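Local coordinates for protein inorganic polyphosphate/ATP-glucomannokinase (Arthrobacter sp., PDB 1WOQ) that phosphorylates glucose and mannose, using either inorganic polyphosphate or ATP as the phosphoryl donor, at residues A[12-17]-A[75-80]; A[70-75]-A[114-119]. All blocks are in the same frame, centred on the assembly; numbering follows the deposited sequence.

How the contacts relate
Both contacts belong to one five-stranded mixed sheet, and they meet around Gly75 and the chain just after it. Contact 1 is core: strands 14-19 and 78-82 run parallel, joined by backbone hydrogen bonds and packed through branched aliphatic side chains, with a single water where they splay apart. Contact 2 lies at the surface, where the loop after helix 51-66 meets the chain entering the edge strand 118-122, and here an arginine, carbonyl oxygens and a water take over from the valines and isoleucines. Strand 78-82 joins the two: Val78 N probably bonds to Pro117 O, Ser76 O receives Arg116 NE, and Val78 also packs on that arginine.

Contact 1 (A[12-17]-A[75-80]); sequences APLIGI and GSPVGV
Gly79 reaches across to both neighbours of Gly16: its N donates to Ile15 O over 3.1 Å, though the position of this N is less certain, and its O accepts Ile17 N at 2.7 Å. This is the ladder of parallel strands, and with glycine at both bridged positions no side chain rises from that pair. The tight part lies on the face of Ile15, Ile17, Val78 and Val80. Val78 turns CG1 away from its own backbone N (chi1 177°), which puts that methyl 3.9 Å from Ile15 CG2 and beside Ile17 CG1, while Val80 CG2 lies 3.9 Å from Ile17 CB. Beta-branched residues suit extended strands, and helix 51-66 lays Val61, Val62 and Leu65 on the two isoleucines.

Towards the start of both segments the pair opens, from 4.5 Å between the CA atoms of Ile17 and Val80 to 5.3 Å between those of Ile15 and Val78. A water fills the widened rung, accepting from Ile15 N and donating 2.8 Å to Pro77 O and 2.9 Å to Ser76 OG, a hydroxyl also bonded to Ala73 O. On the other face, Leu14 CD2 and the Pro77 ring touch loosely, both against Ile259 of helix 250-262. This parallel pair is the central 1-4 pairing of the 3-2-1-4-5 sheet in the ribonuclease H-like fold, shared by the actin-like ATPase clan of the ROK family.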
loop_
_atom_site.group_PDB
_atom_site.type_symbol
_atom_site.label_atom_id
_atom_site.label_comp_id
_atom_site.label_asym_id
_atom_site.label_seq_id
_atom_site.Cartn_x
_atom_site.Cartn_y
_atom_site.Cartn_z
ATOM N N ALA A 12 23.574 -1.266 -1.059
ATOM C CA ALA A 12 23.009 -0.423 -2.102
ATOM C C ALA A 12 21.521 -0.155 -1.909
ATOM O O ALA A 12 20.730 -1.075 -1.696
ATOM C CB ALA A 12 23.246 -1.060 -3.468
ATOM N N PRO A 13 21.121 1.122 -1.979
ATOM C CA PRO A 13 19.708 1.463 -1.813
ATOM C C PRO A 13 18.944 1.124 -3.089
ATOM O O PRO A 13 19.549 0.831 -4.123
ATOM C CB PRO A 13 19.751 2.962 -1.539
ATOM C CG PRO A 13 20.903 3.409 -2.383
ATOM C CD PRO A 13 21.944 2.339 -2.109
ATOM N N LEU A 14 17.618 1.146 -3.010
ATOM C CA LEU A 14 16.781 0.853 -4.166
ATOM C C LEU A 14 15.662 1.877 -4.234
ATOM O O LEU A 14 15.180 2.345 -3.204
ATOM C CB LEU A 14 16.173 -0.548 -4.054
ATOM C CG LEU A 14 17.090 -1.761 -4.243
ATOM C CD1 LEU A 14 16.304 -3.031 -3.952
ATOM C CD2 LEU A 14 17.637 -1.792 -5.664
ATOM N N ILE A 15 15.252 2.225 -5.448
ATOM C CA ILE A 15 14.170 3.181 -5.620
ATOM C C ILE A 15 12.832 2.462 -5.500
ATOM O O ILE A 15 12.639 1.391 -6.076
ATOM C CB ILE A 15 14.237 3.876 -7.004
ATOM C CG1 ILE A 15 15.464 4.790 -7.067
ATOM C CG2 ILE A 15 12.946 4.668 -7.258
ATOM C CD1 ILE A 15 15.732 5.380 -8.451
ATOM N N GLY A 16 11.927 3.052 -4.725
ATOM C CA GLY A 16 10.597 2.495 -4.550
ATOM C C GLY A 16 9.610 3.561 -4.988
ATOM O O GLY A 16 9.804 4.737 -4.687
ATOM N N ILE A 17 8.559 3.161 -5.700
ATOM C CA ILE A 17 7.549 4.095 -6.193
ATOM C C ILE A 17 6.172 3.652 -5.705
ATOM O O ILE A 17 5.832 2.476 -5.796
ATOM C CB ILE A 17 7.538 4.127 -7.746
ATOM C CG1 ILE A 17 8.928 4.501 -8.274
ATOM C CG2 ILE A 17 6.502 5.133 -8.249
ATOM C CD1 ILE A 17 9.363 5.917 -7.935
ATOM N N GLY A 75 21.102 1.223 -13.623
ATOM C CA GLY A 75 20.311 0.117 -14.136
ATOM C C GLY A 75 19.668 -0.751 -13.072
ATOM O O GLY A 75 19.123 -1.814 -13.377
ATOM N N SER A 76 19.724 -0.303 -11.821
ATOM C CA SER A 76 19.146 -1.064 -10.722
ATOM C C SER A 76 17.632 -1.190 -10.874
ATOM O O SER A 76 16.973 -0.285 -11.383
ATOM C CB SER A 76 19.482 -0.398 -9.385
ATOM O OG SER A 76 19.017 0.939 -9.344
ATOM N N PRO A 77 17.062 -2.325 -10.440
ATOM C CA PRO A 77 15.616 -2.533 -10.543
ATOM C C PRO A 77 14.843 -1.555 -9.664
ATOM O O PRO A 77 15.336 -1.122 -8.625
ATOM C CB PRO A 77 15.445 -3.984 -10.092
ATOM C CG PRO A 77 16.557 -4.160 -9.113
ATOM C CD PRO A 77 17.716 -3.485 -9.811
ATOM N N VAL A 78 13.634 -1.215 -10.095
ATOM C CA VAL A 78 12.778 -0.285 -9.368
ATOM C C VAL A 78 11.495 -0.975 -8.920
ATOM O O VAL A 78 10.845 -1.664 -9.707
ATOM C CB VAL A 78 12.404 0.921 -10.262
ATOM C CG1 VAL A 78 11.442 1.854 -9.533
ATOM C CG2 VAL A 78 13.664 1.659 -10.669
ATOM N N GLY A 79 11.135 -0.784 -7.653
ATOM C CA GLY A 79 9.917 -1.376 -7.125
ATOM C C GLY A 79 8.782 -0.375 -7.238
ATOM O O GLY A 79 8.966 0.813 -6.983
ATOM N N VAL A 80 7.600 -0.846 -7.610
ATOM C CA VAL A 80 6.457 0.047 -7.779
ATOM C C VAL A 80 5.193 -0.591 -7.224
ATOM O O VAL A 80 5.002 -1.800 -7.356
ATOM C CB VAL A 80 6.232 0.349 -9.278
ATOM C CG1 VAL A 80 5.086 1.329 -9.456
ATOM C CG2 VAL A 80 7.518 0.892 -9.895
HETATM O O HOH W 1 16.619 1.185 -7.776
#

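Contact 2 (A[70-75]-A[114-119]); sequences EAPAAG and LGRPVE
Pro72 meets Arg116 first, its ring carbon CG lying 4.4 Å from NH2, while its carbonyl O accepts from a water, 2.9 Å away, that in turn accepts a hydrogen bond from NH2. This water sits in the guanidinium plane, at the group's edge. Ala73 O comes obliquely within 3.3 Å of NH2 at an angle too poor for a hydrogen bond; Ser76 OG is its partner instead. Ala74 then sets its carbonyl over the guanidinium face, O 3.2 Å from CZ, where the cation's positive charge probably draws it. The backbone makes this contact; Ala74's small methyl stays to one side at the surface. Gly75 O ends the series, 3.7 Å from Pro117 CD.

Arg116 CG stands between the backbone N and carbonyl carbon (chi1 63°), and a bend at chi3 carries the flat group against the loop, where NE binds Ser76 O and NH1 binds Ser66 OG. A leucine in its place would probably leave both oxygens and the bridging water without this donor. The arginine side chain also packs on Val62 of helix 51-66 and Val78 of strand 78-82. Arg116 follows Gly115, whose positive phi, readily taken by glycine, comes where helix 106-114 gives way to strand 118-122.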
loop_
_atom_site.group_PDB
_atom_site.type_symbol
_atom_site.label_atom_id
_atom_site.label_comp_id
_atom_site.label_asym_id
_atom_site.label_seq_id
_atom_site.Cartn_x
_atom_site.Cartn_y
_atom_site.Cartn_z
ATOM N N GLU A 70 22.731 10.385 -4.053
ATOM C CA GLU A 70 22.507 9.180 -3.266
ATOM C C GLU A 70 21.764 8.088 -4.044
ATOM O O GLU A 70 21.405 7.053 -3.486
ATOM C CB GLU A 70 21.732 9.522 -1.985
ATOM C CG GLU A 70 20.376 10.177 -2.215
ATOM C CD GLU A 70 20.434 11.697 -2.201
ATOM O OE1 GLU A 70 21.331 12.271 -2.846
ATOM O OE2 GLU A 70 19.569 12.320 -1.550
ATOM N N ALA A 71 21.547 8.316 -5.334
ATOM C CA ALA A 71 20.841 7.345 -6.168
ATOM C C ALA A 71 21.617 6.048 -6.368
ATOM O O ALA A 71 22.849 6.040 -6.359
ATOM C CB ALA A 71 20.531 7.961 -7.524
ATOM N N PRO A 72 20.901 4.926 -6.541
ATOM C CA PRO A 72 21.550 3.626 -6.754
ATOM C C PRO A 72 22.060 3.569 -8.192
ATOM O O PRO A 72 21.893 4.531 -8.940
ATOM C CB PRO A 72 20.418 2.638 -6.497
ATOM C CG PRO A 72 19.221 3.382 -7.002
ATOM C CD PRO A 72 19.438 4.770 -6.439
ATOM N N ALA A 73 22.679 2.455 -8.579
ATOM C CA ALA A 73 23.195 2.305 -9.942
ATOM C C ALA A 73 22.083 2.564 -10.959
ATOM O O ALA A 73 20.939 2.159 -10.755
ATOM C CB ALA A 73 23.767 0.907 -10.137
ATOM N N ALA A 74 22.434 3.224 -12.059
ATOM C CA ALA A 74 21.477 3.579 -13.108
ATOM C C ALA A 74 20.599 2.451 -13.641
ATOM O O ALA A 74 19.469 2.693 -14.070
ATOM C CB ALA A 74 22.214 4.248 -14.269
ATOM N N GLY A 75 21.102 1.223 -13.623
ATOM C CA GLY A 75 20.311 0.117 -14.136
ATOM C C GLY A 75 19.668 -0.751 -13.072
ATOM O O GLY A 75 19.123 -1.814 -13.377
ATOM N N LEU A 114 10.921 2.930 -18.424
ATOM C CA LEU A 114 12.047 3.354 -17.591
ATOM C C LEU A 114 13.423 2.910 -18.073
ATOM O O LEU A 114 14.442 3.480 -17.666
ATOM C CB LEU A 114 11.852 2.872 -16.151
ATOM C CG LEU A 114 10.710 3.495 -15.343
ATOM C CD1 LEU A 114 10.655 2.866 -13.960
ATOM C CD2 LEU A 114 10.926 4.984 -15.225
ATOM N N GLY A 115 13.466 1.887 -18.918
ATOM C CA GLY A 115 14.749 1.412 -19.408
ATOM C C GLY A 115 15.538 0.648 -18.362
ATOM O O GLY A 115 16.765 0.596 -18.407
ATOM N N ARG A 116 14.828 0.057 -17.408
ATOM C CA ARG A 116 15.445 -0.727 -16.345
ATOM C C ARG A 116 14.359 -1.644 -15.798
ATOM O O ARG A 116 13.173 -1.363 -15.960
ATOM C CB ARG A 116 15.971 0.195 -15.236
ATOM C CG ARG A 116 14.881 0.993 -14.532
ATOM C CD ARG A 116 15.419 2.288 -13.933
ATOM N NE ARG A 116 16.331 2.082 -12.811
ATOM C CZ ARG A 116 16.936 3.074 -12.166
ATOM N NH1 ARG A 116 16.725 4.331 -12.539
ATOM N NH2 ARG A 116 17.733 2.820 -11.139
ATOM N N PRO A 117 14.743 -2.753 -15.149
ATOM C CA PRO A 117 13.719 -3.656 -14.612
ATOM C C PRO A 117 12.805 -3.012 -13.570
ATOM O O PRO A 117 13.260 -2.294 -12.683
ATOM C CB PRO A 117 14.538 -4.813 -14.043
ATOM C CG PRO A 117 15.863 -4.183 -13.723
ATOM C CD PRO A 117 16.095 -3.278 -14.898
ATOM N N VAL A 118 11.511 -3.274 -13.700
ATOM C CA VAL A 118 10.515 -2.743 -12.778
ATOM C C VAL A 118 9.600 -3.881 -12.367
ATOM O O VAL A 118 9.100 -4.624 -13.214
ATOM C CB VAL A 118 9.647 -1.644 -13.433
ATOM C CG1 VAL A 118 8.551 -1.201 -12.466
ATOM C CG2 VAL A 118 10.507 -0.465 -13.827
ATOM N N GLU A 119 9.394 -4.021 -11.063
ATOM C CA GLU A 119 8.527 -5.064 -10.541
ATOM C C GLU A 119 7.474 -4.440 -9.649
ATOM O O GLU A 119 7.790 -3.756 -8.671
ATOM C CB GLU A 119 9.347 -6.096 -9.779
ATOM C CG GLU A 119 10.207 -6.935 -10.704
ATOM C CD GLU A 119 11.029 -7.963 -9.970
ATOM O OE1 GLU A 119 10.471 -8.646 -9.088
ATOM O OE2 GLU A 119 12.229 -8.096 -10.287
HETATM O O HOH W 2 19.310 5.026 -10.102
#